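Local coordinates for protein hypothetical NUDIX hydrolase (Listeria monocytogenes, PDB 3SON) that is a putative Nudix hydrolase, probably cleaving a nucleoside diphosphate linked to another moiety with the aid of bound metal, although its substrate is not established, at residues Leu9-Ile14 and Lys131-Glu136; Gly23-Thr28 and Ile55-Leu60; Val32-Ala37 and Ser107-Glu112; Glu112-Ser117 and Ile122-Trp127. All coordinates share one frame; numbering follows the deposited sequence. Where two conformers were deposited one is given.

Contact 1: Leu9-Ile14 and Lys131-Glu136; sequences LVIPFI and KTALYE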
loop_
_atom_site.group_PDB
_atom_site.type_symbol
_atom_site.label_atom_id
_atom_site.label_comp_id
_atom_site.label_asym_id
_atom_site.label_seq_id
_atom_site.Cartn_x
_atom_site.Cartn_y
_atom_site.Cartn_z
ATOM N N LEU A 9 3.180 4.213 10.615
ATOM C CA LEU A 9 3.147 5.522 9.989
ATOM C C LEU A 9 2.257 6.382 10.880
ATOM O O LEU A 9 1.229 5.917 11.393
ATOM C CB LEU A 9 2.608 5.467 8.557
ATOM C CG LEU A 9 2.632 6.759 7.733
ATOM C CD1 LEU A 9 3.963 6.879 7.009
ATOM C CD2 LEU A 9 1.475 6.756 6.737
ATOM N N VAL A 10 2.679 7.610 11.115
ATOM C CA VAL A 10 1.884 8.555 11.934
ATOM C C VAL A 10 1.790 9.941 11.289
ATOM O O VAL A 10 2.819 10.550 10.980
ATOM C CB VAL A 10 2.476 8.723 13.333
ATOM C CG1 VAL A 10 1.582 9.584 14.170
ATOM C CG2 VAL A 10 2.715 7.378 14.010
ATOM N N ILE A 11 0.552 10.400 11.031
ATOM C CA ILE A 11 0.292 11.645 10.326
ATOM C C ILE A 11 -0.087 12.695 11.356
ATOM O O ILE A 11 -1.128 12.587 11.989
ATOM C CB ILE A 11 -0.872 11.498 9.326
ATOM C CG1 ILE A 11 -0.563 10.407 8.291
ATOM C CG2 ILE A 11 -1.216 12.840 8.598
ATOM C CD1 ILE A 11 -1.720 10.108 7.363
ATOM N N PRO A 12 0.757 13.713 11.551
ATOM C CA PRO A 12 0.329 14.818 12.462
ATOM C C PRO A 12 -0.709 15.699 11.775
ATOM O O PRO A 12 -0.680 15.843 10.537
ATOM C CB PRO A 12 1.623 15.633 12.634
ATOM C CG PRO A 12 2.700 14.810 12.026
ATOM C CD PRO A 12 2.049 14.023 10.933
ATOM N N PHE A 13 -1.672 16.255 12.530
ATOM C CA PHE A 13 -2.607 17.227 11.960
ATOM C C PHE A 13 -3.008 18.289 12.985
ATOM O O PHE A 13 -2.857 18.081 14.198
ATOM C CB PHE A 13 -3.871 16.574 11.392
ATOM C CG PHE A 13 -4.747 15.966 12.430
ATOM C CD1 PHE A 13 -4.519 14.670 12.875
ATOM C CD2 PHE A 13 -5.795 16.700 13.011
ATOM C CE1 PHE A 13 -5.313 14.112 13.825
ATOM C CE2 PHE A 13 -6.609 16.135 13.958
ATOM C CZ PHE A 13 -6.369 14.863 14.402
ATOM N N ILE A 14 -3.480 19.444 12.483
ATOM C CA ILE A 14 -3.943 20.537 13.355
ATOM C C ILE A 14 -5.236 21.059 12.783
ATOM O O ILE A 14 -5.410 21.080 11.558
ATOM C CB ILE A 14 -2.958 21.715 13.482
ATOM C CG1 ILE A 14 -2.532 22.214 12.103
ATOM C CG2 ILE A 14 -1.728 21.325 14.272
ATOM C CD1 ILE A 14 -1.550 23.387 12.143
ATOM N N LYS A 131 -0.462 8.519 0.738
ATOM C CA LYS A 131 -1.527 9.222 0.135
ATOM C C LYS A 131 -2.847 8.609 0.519
ATOM O O LYS A 131 -3.835 9.347 0.779
ATOM C CB LYS A 131 -1.317 9.224 -1.375
ATOM C CG LYS A 131 -0.030 9.963 -1.750
ATOM C CD LYS A 131 0.032 10.126 -3.251
ATOM C CE LYS A 131 1.361 10.728 -3.687
ATOM N NZ LYS A 131 1.488 10.791 -5.174
ATOM N N THR A 132 -2.903 7.271 0.506
ATOM C CA THR A 132 -4.112 6.556 0.879
ATOM C C THR A 132 -4.477 6.801 2.342
ATOM O O THR A 132 -5.646 7.141 2.628
ATOM C CB THR A 132 -4.024 5.072 0.582
ATOM O OG1 THR A 132 -3.898 4.909 -0.843
ATOM C CG2 THR A 132 -5.312 4.308 1.090
ATOM N N ALA A 133 -3.512 6.668 3.248
ATOM C CA ALA A 133 -3.717 6.994 4.679
ATOM C C ALA A 133 -4.201 8.467 4.890
ATOM O O ALA A 133 -5.183 8.773 5.681
ATOM C CB ALA A 133 -2.433 6.671 5.499
ATOM N N LEU A 134 -3.647 9.363 4.101
ATOM C CA LEU A 134 -3.970 10.776 4.252
ATOM C C LEU A 134 -5.395 11.025 3.776
ATOM O O LEU A 134 -6.121 11.753 4.410
ATOM C CB LEU A 134 -2.971 11.656 3.491
ATOM C CG LEU A 134 -3.257 13.153 3.604
ATOM C CD1 LEU A 134 -3.168 13.562 5.039
ATOM C CD2 LEU A 134 -2.277 13.973 2.768
ATOM N N TYR A 135 -5.784 10.412 2.657
ATOM C CA TYR A 135 -7.175 10.487 2.169
ATOM C C TYR A 135 -8.165 10.088 3.250
ATOM O O TYR A 135 -9.175 10.782 3.514
ATOM C CB TYR A 135 -7.349 9.578 0.933
ATOM C CG TYR A 135 -8.757 9.442 0.554
ATOM C CD1 TYR A 135 -9.413 10.455 -0.099
ATOM C CD2 TYR A 135 -9.481 8.323 0.923
ATOM C CE1 TYR A 135 -10.783 10.349 -0.399
ATOM C CE2 TYR A 135 -10.808 8.213 0.624
ATOM C CZ TYR A 135 -11.454 9.232 -0.026
ATOM O OH TYR A 135 -12.814 9.089 -0.319
ATOM N N GLU A 136 -7.943 8.914 3.811
ATOM C CA GLU A 136 -8.817 8.395 4.885
ATOM C C GLU A 136 -8.888 9.403 6.059
ATOM O O GLU A 136 -9.938 9.720 6.565
ATOM C CB GLU A 136 -8.297 7.042 5.376
ATOM C CG GLU A 136 -9.178 6.548 6.515
ATOM C CD GLU A 136 -8.670 5.300 7.210
ATOM O OE1 GLU A 136 -7.659 4.660 6.749
ATOM O OE2 GLU A 136 -9.278 4.981 8.276
#

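Contact 2: Gly23-Thr28 and Ile55-Leu60; sequences GVLHRT and IEELNL. With CA (calcium ion), chain C.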
loop_
_atom_site.group_PDB
_atom_site.type_symbol
_atom_site.label_atom_id
_atom_site.label_comp_id
_atom_site.label_asym_id
_atom_site.label_seq_id
_atom_site.Cartn_x
_atom_site.Cartn_y
_atom_site.Cartn_z
ATOM N N GLY A 23 0.870 17.781 8.788
ATOM C CA GLY A 23 2.250 17.979 9.063
ATOM C C GLY A 23 3.142 17.017 8.249
ATOM O O GLY A 23 3.000 15.807 8.316
ATOM N N VAL A 24 3.956 17.577 7.361
ATOM C CA VAL A 24 4.892 16.749 6.604
ATOM C C VAL A 24 6.302 17.153 6.967
ATOM O O VAL A 24 6.568 18.315 7.237
ATOM C CB VAL A 24 4.711 16.873 5.088
ATOM C CG1 VAL A 24 3.293 16.498 4.693
ATOM C CG2 VAL A 24 4.937 18.311 4.603
ATOM N N LEU A 25 7.211 16.180 6.882
ATOM C CA LEU A 25 8.608 16.339 7.335
ATOM C C LEU A 25 9.542 16.208 6.192
ATOM O O LEU A 25 9.420 15.273 5.422
ATOM C CB LEU A 25 8.939 15.271 8.378
ATOM C CG LEU A 25 8.111 15.265 9.687
ATOM C CD1 LEU A 25 8.290 13.955 10.464
ATOM C CD2 LEU A 25 8.520 16.405 10.605
ATOM N N HIS A 26 10.468 17.158 6.080
ATOM C CA HIS A 26 11.429 17.104 5.057
ATOM C C HIS A 26 12.683 16.521 5.638
ATOM O O HIS A 26 13.092 16.874 6.744
ATOM C CB HIS A 26 11.675 18.470 4.535
ATOM C CG HIS A 26 12.545 18.470 3.333
ATOM N ND1 HIS A 26 13.882 18.717 3.414
ATOM C CD2 HIS A 26 12.249 18.285 1.994
ATOM C CE1 HIS A 26 14.419 18.613 2.175
ATOM N NE2 HIS A 26 13.421 18.374 1.300
ATOM N N ARG A 27 13.274 15.558 4.924
ATOM C CA ARG A 27 14.488 14.932 5.417
ATOM C C ARG A 27 15.774 15.812 5.328
ATOM O O ARG A 27 15.971 16.649 4.405
ATOM C CB ARG A 27 14.756 13.630 4.679
ATOM C CG ARG A 27 13.763 12.525 5.058
ATOM C CD ARG A 27 14.294 11.187 4.539
ATOM N NE ARG A 27 15.548 10.739 5.185
ATOM C CZ ARG A 27 15.577 10.094 6.333
ATOM N NH1 ARG A 27 14.447 9.883 7.016
ATOM N NH2 ARG A 27 16.743 9.692 6.856
ATOM N N THR A 28 16.631 15.659 6.322
ATOM C CA THR A 28 17.933 16.365 6.288
ATOM C C THR A 28 18.823 15.903 5.157
ATOM O O THR A 28 19.497 16.751 4.492
ATOM C CB THR A 28 18.665 16.265 7.658
ATOM O OG1 THR A 28 17.832 16.877 8.651
ATOM C CG2 THR A 28 20.078 16.954 7.600
ATOM N N ILE A 55 6.817 10.522 19.744
ATOM C CA ILE A 55 7.638 11.223 20.738
ATOM C C ILE A 55 9.115 11.439 20.280
ATOM O O ILE A 55 9.658 12.503 20.481
ATOM C CB ILE A 55 7.646 10.474 22.086
ATOM C CG1 ILE A 55 6.252 10.423 22.731
ATOM C CG2 ILE A 55 8.689 11.127 22.985
ATOM C CD1 ILE A 55 6.082 9.340 23.799
ATOM N N GLU A 56 9.751 10.438 19.654
ATOM C CA GLU A 56 11.117 10.566 19.230
ATOM C C GLU A 56 11.210 11.643 18.140
ATOM O O GLU A 56 12.057 12.525 18.194
ATOM C CB GLU A 56 11.685 9.231 18.696
ATOM C CG GLU A 56 11.789 8.097 19.740
ATOM C CD GLU A 56 12.364 6.771 19.179
ATOM O OE1 GLU A 56 12.513 6.658 17.933
ATOM O OE2 GLU A 56 12.672 5.837 19.993
ATOM N N GLU A 57 10.309 11.608 17.174
ATOM C CA GLU A 57 10.480 12.498 16.025
ATOM C C GLU A 57 10.041 13.935 16.250
ATOM O O GLU A 57 10.574 14.834 15.593
ATOM C CB GLU A 57 9.785 11.913 14.788
ATOM C CG GLU A 57 10.386 10.581 14.334
ATOM C CD GLU A 57 9.979 10.196 12.935
ATOM O OE1 GLU A 57 9.587 11.101 12.151
ATOM O OE2 GLU A 57 10.033 8.991 12.598
ATOM N N LEU A 58 9.056 14.154 17.124
ATOM C CA LEU A 58 8.476 15.480 17.399
ATOM C C LEU A 58 8.820 16.093 18.769
ATOM O O LEU A 58 8.424 17.222 19.076
ATOM C CB LEU A 58 6.920 15.397 17.181
ATOM C CG LEU A 58 6.518 14.767 15.872
ATOM C CD1 LEU A 58 5.005 14.664 15.773
ATOM C CD2 LEU A 58 7.037 15.551 14.685
ATOM N N ASN A 59 9.649 15.371 19.529
ATOM C CA ASN A 59 10.112 15.747 20.859
ATOM C C ASN A 59 8.991 16.281 21.755
ATOM O O ASN A 59 9.055 17.390 22.281
ATOM C CB ASN A 59 11.307 16.684 20.735
ATOM C CG ASN A 59 12.538 15.955 20.235
ATOM O OD1 ASN A 59 13.097 15.107 20.931
ATOM N ND2 ASN A 59 12.923 16.221 18.999
ATOM N N LEU A 60 7.968 15.460 21.915
ATOM C CA LEU A 60 6.738 15.850 22.626
ATOM C C LEU A 60 6.757 15.399 24.081
ATOM O O LEU A 60 7.335 14.376 24.389
ATOM C CB LEU A 60 5.507 15.175 22.005
ATOM C CG LEU A 60 5.167 15.237 20.521
ATOM C CD1 LEU A 60 4.108 14.173 20.177
ATOM C CD2 LEU A 60 4.695 16.628 20.153
HETATM CA CA CA C . 11.492 6.854 13.194
HETATM O O HOH W 1 12.881 6.650 14.820
HETATM O O HOH W 2 12.572 5.223 11.380
#

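Contact 3: Val32-Ala37 and Ser107-Glu112; sequences VWQFVA and SLEHSE. With CA (calcium ion), chain C.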
loop_
_atom_site.group_PDB
_atom_site.type_symbol
_atom_site.label_atom_id
_atom_site.label_comp_id
_atom_site.label_asym_id
_atom_site.label_seq_id
_atom_site.Cartn_x
_atom_site.Cartn_y
_atom_site.Cartn_z
ATOM N N VAL A 32 13.207 14.693 0.324
ATOM C CA VAL A 32 12.169 13.702 0.519
ATOM C C VAL A 32 11.252 14.205 1.627
ATOM O O VAL A 32 11.733 14.610 2.634
ATOM C CB VAL A 32 12.823 12.342 0.973
ATOM C CG1 VAL A 32 11.820 11.431 1.659
ATOM C CG2 VAL A 32 13.481 11.626 -0.182
ATOM N N TRP A 33 9.924 14.155 1.404
ATOM C CA TRP A 33 8.946 14.589 2.389
ATOM C C TRP A 33 8.250 13.324 2.834
ATOM O O TRP A 33 7.960 12.432 2.008
ATOM C CB TRP A 33 7.922 15.499 1.737
ATOM C CG TRP A 33 8.384 16.856 1.412
ATOM C CD1 TRP A 33 8.941 17.303 0.216
ATOM C CD2 TRP A 33 8.422 17.992 2.304
ATOM N NE1 TRP A 33 9.273 18.615 0.310
ATOM C CE2 TRP A 33 9.008 19.083 1.546
ATOM C CE3 TRP A 33 8.066 18.206 3.632
ATOM C CZ2 TRP A 33 9.194 20.346 2.085
ATOM C CZ3 TRP A 33 8.235 19.490 4.166
ATOM C CH2 TRP A 33 8.804 20.540 3.392
ATOM N N GLN A 34 8.082 13.171 4.133
ATOM C CA GLN A 34 7.457 11.975 4.714
ATOM C C GLN A 34 6.710 12.284 6.019
ATOM O O GLN A 34 6.777 13.395 6.604
ATOM C CB GLN A 34 8.523 10.872 5.020
ATOM C CG GLN A 34 9.562 11.334 6.082
ATOM C CD GLN A 34 10.793 10.448 6.259
ATOM O OE1 GLN A 34 11.752 10.870 6.941
ATOM N NE2 GLN A 34 10.741 9.190 5.761
ATOM N N PHE A 35 5.996 11.276 6.496
ATOM C CA PHE A 35 5.376 11.308 7.806
ATOM C C PHE A 35 6.287 10.661 8.865
ATOM O O PHE A 35 7.430 10.320 8.556
ATOM C CB PHE A 35 3.994 10.634 7.757
ATOM C CG PHE A 35 2.986 11.345 6.865
ATOM C CD1 PHE A 35 2.669 12.656 7.064
ATOM C CD2 PHE A 35 2.247 10.632 5.887
ATOM C CE1 PHE A 35 1.687 13.287 6.265
ATOM C CE2 PHE A 35 1.319 11.255 5.054
ATOM C CZ PHE A 35 1.030 12.588 5.243
ATOM N N VAL A 36 5.830 10.667 10.117
ATOM C CA VAL A 36 6.490 9.978 11.198
ATOM C C VAL A 36 6.495 8.492 10.831
ATOM O O VAL A 36 5.487 7.943 10.393
ATOM C CB VAL A 36 5.779 10.243 12.546
ATOM C CG1 VAL A 36 6.232 9.284 13.664
ATOM C CG2 VAL A 36 5.948 11.651 12.988
ATOM N N ALA A 37 7.639 7.820 10.958
ATOM C CA ALA A 37 7.695 6.385 10.563
ATOM C C ALA A 37 8.691 5.657 11.435
ATOM O O ALA A 37 9.730 6.236 11.823
ATOM C CB ALA A 37 8.094 6.234 9.088
ATOM N N SER A 107 14.045 16.059 15.404
ATOM C CA SER A 107 15.328 15.387 15.535
ATOM C C SER A 107 16.216 15.731 14.352
ATOM O O SER A 107 15.767 16.358 13.363
ATOM C CB SER A 107 15.149 13.869 15.632
ATOM O OG SER A 107 14.814 13.278 14.394
ATOM N N LEU A 108 17.466 15.343 14.420
ATOM C CA LEU A 108 18.376 15.656 13.330
ATOM C C LEU A 108 18.012 15.005 11.951
ATOM O O LEU A 108 18.556 15.396 10.915
ATOM C CB LEU A 108 19.810 15.296 13.703
ATOM C CG LEU A 108 20.397 15.916 14.978
ATOM C CD1 LEU A 108 21.873 15.549 15.165
ATOM C CD2 LEU A 108 20.211 17.432 14.960
ATOM N N GLU A 109 17.139 14.024 11.945
ATOM C CA GLU A 109 16.739 13.329 10.718
ATOM C C GLU A 109 15.973 14.251 9.745
ATOM O O GLU A 109 15.955 13.963 8.571
ATOM C CB GLU A 109 15.830 12.135 11.070
ATOM C CG GLU A 109 15.761 11.105 9.947
ATOM C CD GLU A 109 15.192 9.764 10.398
ATOM O OE1 GLU A 109 15.812 9.112 11.269
ATOM O OE2 GLU A 109 14.134 9.363 9.867
ATOM N N HIS A 110 15.399 15.344 10.265
ATOM C CA HIS A 110 14.542 16.261 9.528
ATOM C C HIS A 110 14.955 17.708 9.562
ATOM O O HIS A 110 15.530 18.206 10.563
ATOM C CB HIS A 110 13.061 16.123 10.029
ATOM C CG HIS A 110 12.515 14.734 9.841
ATOM N ND1 HIS A 110 12.206 13.958 10.882
ATOM C CD2 HIS A 110 12.285 13.977 8.722
ATOM C CE1 HIS A 110 11.824 12.767 10.449
ATOM N NE2 HIS A 110 11.872 12.771 9.139
ATOM N N SER A 111 14.649 18.420 8.469
ATOM C CA SER A 111 15.013 19.838 8.299
ATOM C C SER A 111 13.851 20.810 8.435
ATOM O O SER A 111 14.065 21.990 8.553
ATOM C CB SER A 111 15.650 20.078 6.933
ATOM O OG SER A 111 14.778 19.838 5.844
ATOM N N GLU A 112 12.661 20.289 8.423
ATOM C CA GLU A 112 11.486 21.123 8.436
ATOM C C GLU A 112 10.266 20.248 8.724
ATOM O O GLU A 112 10.151 19.149 8.197
ATOM C CB GLU A 112 11.358 21.884 7.072
ATOM C CG GLU A 112 10.002 22.567 6.859
ATOM C CD GLU A 112 9.909 23.390 5.631
ATOM O OE1 GLU A 112 10.913 23.527 4.886
ATOM O OE2 GLU A 112 8.825 23.997 5.408
HETATM CA CA CA C . 11.492 6.854 13.194
HETATM O O HOH W 3 11.392 8.066 9.680
HETATM O O HOH W 1 12.881 6.650 14.820
HETATM O O HOH W 2 12.572 5.223 11.380
#

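Contact 4: Glu112-Ser117 and Ile122-Trp127; sequences ELRWVS and IQLLEW. Unlike the reference sequence in segment 122-127: Ile122 (reference Val).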
loop_
_atom_site.group_PDB
_atom_site.type_symbol
_atom_site.label_atom_id
_atom_site.label_comp_id
_atom_site.label_asym_id
_atom_site.label_seq_id
_atom_site.Cartn_x
_atom_site.Cartn_y
_atom_site.Cartn_z
ATOM N N GLU A 112 12.661 20.289 8.423
ATOM C CA GLU A 112 11.486 21.123 8.436
ATOM C C GLU A 112 10.266 20.248 8.724
ATOM O O GLU A 112 10.151 19.149 8.197
ATOM C CB GLU A 112 11.358 21.884 7.072
ATOM C CG GLU A 112 10.002 22.567 6.859
ATOM C CD GLU A 112 9.909 23.390 5.631
ATOM O OE1 GLU A 112 10.913 23.527 4.886
ATOM O OE2 GLU A 112 8.825 23.997 5.408
ATOM N N LEU A 113 9.345 20.790 9.547
ATOM C CA LEU A 113 7.960 20.326 9.622
ATOM C C LEU A 113 7.163 21.445 8.904
ATOM O O LEU A 113 7.342 22.632 9.246
ATOM C CB LEU A 113 7.468 20.271 11.050
ATOM C CG LEU A 113 5.970 19.913 11.347
ATOM C CD1 LEU A 113 5.640 18.516 10.902
ATOM C CD2 LEU A 113 5.523 20.149 12.793
ATOM N N ARG A 114 6.382 21.081 7.890
ATOM C CA ARG A 114 5.516 22.009 7.218
ATOM C C ARG A 114 4.049 21.604 7.378
ATOM O O ARG A 114 3.668 20.446 7.161
ATOM C CB ARG A 114 5.928 22.082 5.736
ATOM C CG ARG A 114 5.290 23.246 4.979
ATOM C CD ARG A 114 5.568 23.067 3.489
ATOM N NE ARG A 114 6.920 23.508 3.134
ATOM C CZ ARG A 114 7.433 23.520 1.902
ATOM N NH1 ARG A 114 6.723 23.143 0.844
ATOM N NH2 ARG A 114 8.676 23.964 1.703
ATOM N N TRP A 115 3.247 22.578 7.785
ATOM C CA TRP A 115 1.807 22.426 7.986
ATOM C C TRP A 115 1.142 22.888 6.705
ATOM O O TRP A 115 1.282 24.071 6.293
ATOM C CB TRP A 115 1.372 23.323 9.139
ATOM C CG TRP A 115 1.805 22.820 10.445
ATOM C CD1 TRP A 115 2.719 23.372 11.303
ATOM C CD2 TRP A 115 1.379 21.596 11.075
ATOM N NE1 TRP A 115 2.893 22.579 12.417
ATOM C CE2 TRP A 115 2.113 21.488 12.318
ATOM C CE3 TRP A 115 0.504 20.575 10.723
ATOM C CZ2 TRP A 115 1.962 20.403 13.181
ATOM C CZ3 TRP A 115 0.395 19.480 11.579
ATOM C CH2 TRP A 115 1.065 19.426 12.804
ATOM N N VAL A 116 0.499 21.952 5.997
ATOM C CA VAL A 116 0.023 22.177 4.642
ATOM C C VAL A 116 -1.406 21.665 4.486
ATOM O O VAL A 116 -1.878 20.851 5.261
ATOM C CB VAL A 116 0.938 21.439 3.630
ATOM C CG1 VAL A 116 2.360 22.009 3.700
ATOM C CG2 VAL A 116 0.974 19.933 3.932
ATOM N N SER A 117 -2.092 22.128 3.444
ATOM C CA SER A 117 -3.424 21.644 3.180
ATOM C C SER A 117 -3.363 20.197 2.690
ATOM O O SER A 117 -2.322 19.693 2.324
ATOM C CB SER A 117 -4.084 22.461 2.090
ATOM O OG SER A 117 -3.419 22.218 0.876
ATOM N N ILE A 122 -0.614 15.973 -0.514
ATOM C CA ILE A 122 -0.634 14.949 -1.610
ATOM C C ILE A 122 0.440 15.176 -2.673
ATOM O O ILE A 122 1.075 14.211 -3.096
ATOM C CB ILE A 122 -2.027 14.835 -2.288
ATOM C CG1 ILE A 122 -3.076 14.409 -1.272
ATOM C CG2 ILE A 122 -1.922 13.902 -3.496
ATOM C CD1 ILE A 122 -3.027 12.919 -0.906
ATOM N N GLN A 123 0.694 16.462 -3.015
ATOM C CA GLN A 123 1.737 16.869 -3.942
ATOM C C GLN A 123 3.174 16.618 -3.437
ATOM O O GLN A 123 4.091 16.289 -4.232
ATOM C CB GLN A 123 1.559 18.364 -4.315
ATOM C CG GLN A 123 0.378 18.629 -5.227
ATOM C CD GLN A 123 0.544 17.909 -6.544
ATOM O OE1 GLN A 123 1.537 18.106 -7.242
ATOM N NE2 GLN A 123 -0.419 17.039 -6.882
ATOM N N LEU A 124 3.368 16.732 -2.127
ATOM C CA LEU A 124 4.683 16.514 -1.479
ATOM C C LEU A 124 5.020 15.042 -1.376
ATOM O O LEU A 124 6.190 14.661 -1.452
ATOM C CB LEU A 124 4.689 17.148 -0.067
ATOM C CG LEU A 124 4.767 18.686 0.065
ATOM C CD1 LEU A 124 4.696 19.235 1.481
ATOM C CD2 LEU A 124 5.955 19.275 -0.679
ATOM N N LEU A 125 4.017 14.208 -1.095
ATOM C CA LEU A 125 4.216 12.758 -0.880
ATOM C C LEU A 125 4.685 11.912 -2.096
ATOM O O LEU A 125 4.326 12.213 -3.242
ATOM C CB LEU A 125 2.895 12.207 -0.327
ATOM C CG LEU A 125 2.578 12.749 1.089
ATOM C CD1 LEU A 125 1.176 12.293 1.523
ATOM C CD2 LEU A 125 3.626 12.298 2.104
ATOM N N GLU A 126 5.445 10.842 -1.819
ATOM C CA GLU A 126 5.861 9.917 -2.868
ATOM C C GLU A 126 5.078 8.599 -2.935
ATOM O O GLU A 126 4.772 8.170 -4.026
ATOM C CB GLU A 126 7.387 9.640 -2.866
ATOM C CG GLU A 126 8.024 9.487 -1.499
ATOM C CD GLU A 126 9.556 9.279 -1.523
ATOM O OE1 GLU A 126 10.208 9.379 -2.587
ATOM O OE2 GLU A 126 10.099 8.974 -0.453
ATOM N N TRP A 127 4.697 8.002 -1.798
ATOM C CA TRP A 127 4.191 6.620 -1.800
ATOM C C TRP A 127 2.681 6.533 -1.754
ATOM O O TRP A 127 1.994 7.286 -1.039
ATOM C CB TRP A 127 4.761 5.835 -0.644
ATOM C CG TRP A 127 6.260 5.899 -0.523
ATOM C CD1 TRP A 127 6.993 6.386 0.554
ATOM C CD2 TRP A 127 7.237 5.474 -1.507
ATOM N NE1 TRP A 127 8.361 6.272 0.298
ATOM C CE2 TRP A 127 8.556 5.761 -0.937
ATOM C CE3 TRP A 127 7.158 4.946 -2.802
ATOM C CZ2 TRP A 127 9.732 5.504 -1.635
ATOM C CZ3 TRP A 127 8.345 4.687 -3.496
ATOM C CH2 TRP A 127 9.605 4.960 -2.921
#

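Contact 1: Leu9-Ile14 and Lys131-Glu136
In the alpha/beta/alpha sandwich of the Nudix fold, one flank is formed by helix 128-142, and here strand 7-15 of the mixed sheet meets it through Leu9 and Ile11 on the sheet side and Ala133 and Leu134 on the helix side. The two axes come within 9.8 Å of each other and cross at -45°. No hydrogen bond spans the gap, so this is purely apolar packing, and all four residues are buried. On the strand side Ile11 carries most of it. With CG1 anti to its carbonyl carbon (chi1 -59°) and CD1 continuing outward, the long branch reaches the helix backbone itself: CD1 of Ile11 stops 3.9 Å from the carbonyl carbon C of Ala133, and the same methyl lies 4.0 Å from Ala133 CB, so it sits over the Ala133 backbone beside the alanine methyl. In one of its two conformers, Leu9 CD2 reaches Ala133 CB as well, 4.1 Å away. Leu134 starts off along the flank of the helix, yet its end swings back to the strand and crosses the Ile11 side chain at about a right angle. Leu134 also packs on Tyr118, Ala121 and Ile122 of helix 118-124, while Cys92 of strand 87-96 touches Ala133. From helix 128-142, Tyr135 meets Phe78 of the second subunit. The short branch of Ile11 completes the contact, its CG2 lying 4.1 Å from Leu134 CD1.

Contact 2: Gly23-Thr28 and Ile55-Leu60
Leu25 reaches from strand 20-27 to Glu57 and Leu58 at the end of helix 46-58. Its CB points at the helix, and CG, the branch point, is anti to the carbonyl carbon (chi1 -61°) and lies in the gap, where the two methyls part. CD1 comes to 3.6 Å from Glu57 OE1, an apolar group beside a carboxylate oxygen, and the two side chains cross obliquely. CD2 goes to the leucine instead, 4.4 Å from Leu58 CD2, a loose touch. Val36, His110, Leu113 and Leu106 also pack against Leu25. The helix is that of the Nudix box, the family's signature loop-helix-loop, and its glutamates hold metal: OE2 of Glu57 binds the calcium ion at 2.7 Å, with Glu53 and the carbonyl oxygen of Ala37 as further ligands. The Glu57 carboxylate is thus divided, OE2 on the metal and OE1 turned to the leucine methyl. One of the calcium's waters, bound at 2.1 Å, also donates a hydrogen bond to Glu56 OE1, 3.1 Å away.

Contact 3: Val32-Ala37 and Ser107-Glu112
Gln34 and His110 join two strands of the Nudix fold, 33-39 and 110-116, beside the metal site, with strand 20-27 lying between them in the sheet. One hydrogen bond crosses the contact. His110 NE2 donates to Gln34 OE1 over 2.9 Å at an N-H...O angle of 156°; the oxygen sits in the plane of the imidazole, whereas the nitrogen is tilted 20° out of the amide's carbonyl plane. Gln34, its CG between the backbone N and the carbonyl carbon (chi1 63°), extends to His110 and crosses it at about a right angle. Gln34 OE1 is gripped twice, since Arg27 NH1 donates to it as well, and that arginine forms a salt bridge with Glu109.

Metal binding comes next. The carbonyl oxygen of Ala37 is a ligand of the calcium ion at 2.3 Å. A water lies 3.0 Å from Glu109 OE2 and within hydrogen-bonding distance of the same carbonyl, but more acceptors surround it than it has protons to give.

Packing closes the far end, past the corner at Ser111. Glu112, whose carboxylate is paired with Arg114, runs extended to the indole rim of Trp33, and its CD lies 3.8 Å from CH2 of that ring, near the ring plane.

Contact 4: Glu112-Ser117 and Ile122-Trp127
Val116, near the end of strand 110-116, and Leu124, in the last turn of helix 118-124, have their CA atoms 9.6 Å apart, the chain having turned from strand into helix between them. Ser117 sits at the N-cap of that helix, and its OG accepts a hydrogen bond from the backbone N of Ser120.

Leu124 fills the gap. With CG anti to its carbonyl carbon (chi1 -74°), it sends its branch toward the strand and spreads two methyls over alternate strand residues: CD1 lies 4.3 Å from Val116 CG1, while CD2 comes to 4.2 Å from Arg114 NH1. Val24 and Trp33 also pack against this leucine, which therefore rests on three neighbouring strands of the sheet.

Arg114 is also held by Glu112, two residues back on the same strand. Its NE donates to Glu112 OE2 in a 3.0 Å salt bridge with an N-H...O angle of 166°. The carboxylate oxygen lies in the guanidinium plane, but the nitrogen approaches it from 48° above the carboxylate plane. This pairing helps to orient the guanidinium and may offset its charge beside the leucine methyl.

The whole is a strand-to-helix connection that lays a short helix over one face of the Nudix sheet.

From the N terminus, strand 7-15 enters the sheet first, and contact 1 joins it to helix 128-142 across 116 intervening residues, so every other contact is nested in its loop. Strand 20-27 follows and opens contact 2, which closes at helix 46-58; before that, strand 33-39 has opened contact 3, closing only at 107-112. Contacts 2 and 3 therefore cross along the chain, and they meet at the calcium ion with two shared waters. Contact 4 is short, with four residues between its segments, and shares Glu112 with contact 3. Contact 2 fastens the Nudix-box helix to the sheet, while contacts 1 and 4 pack the two C-terminal helices against it.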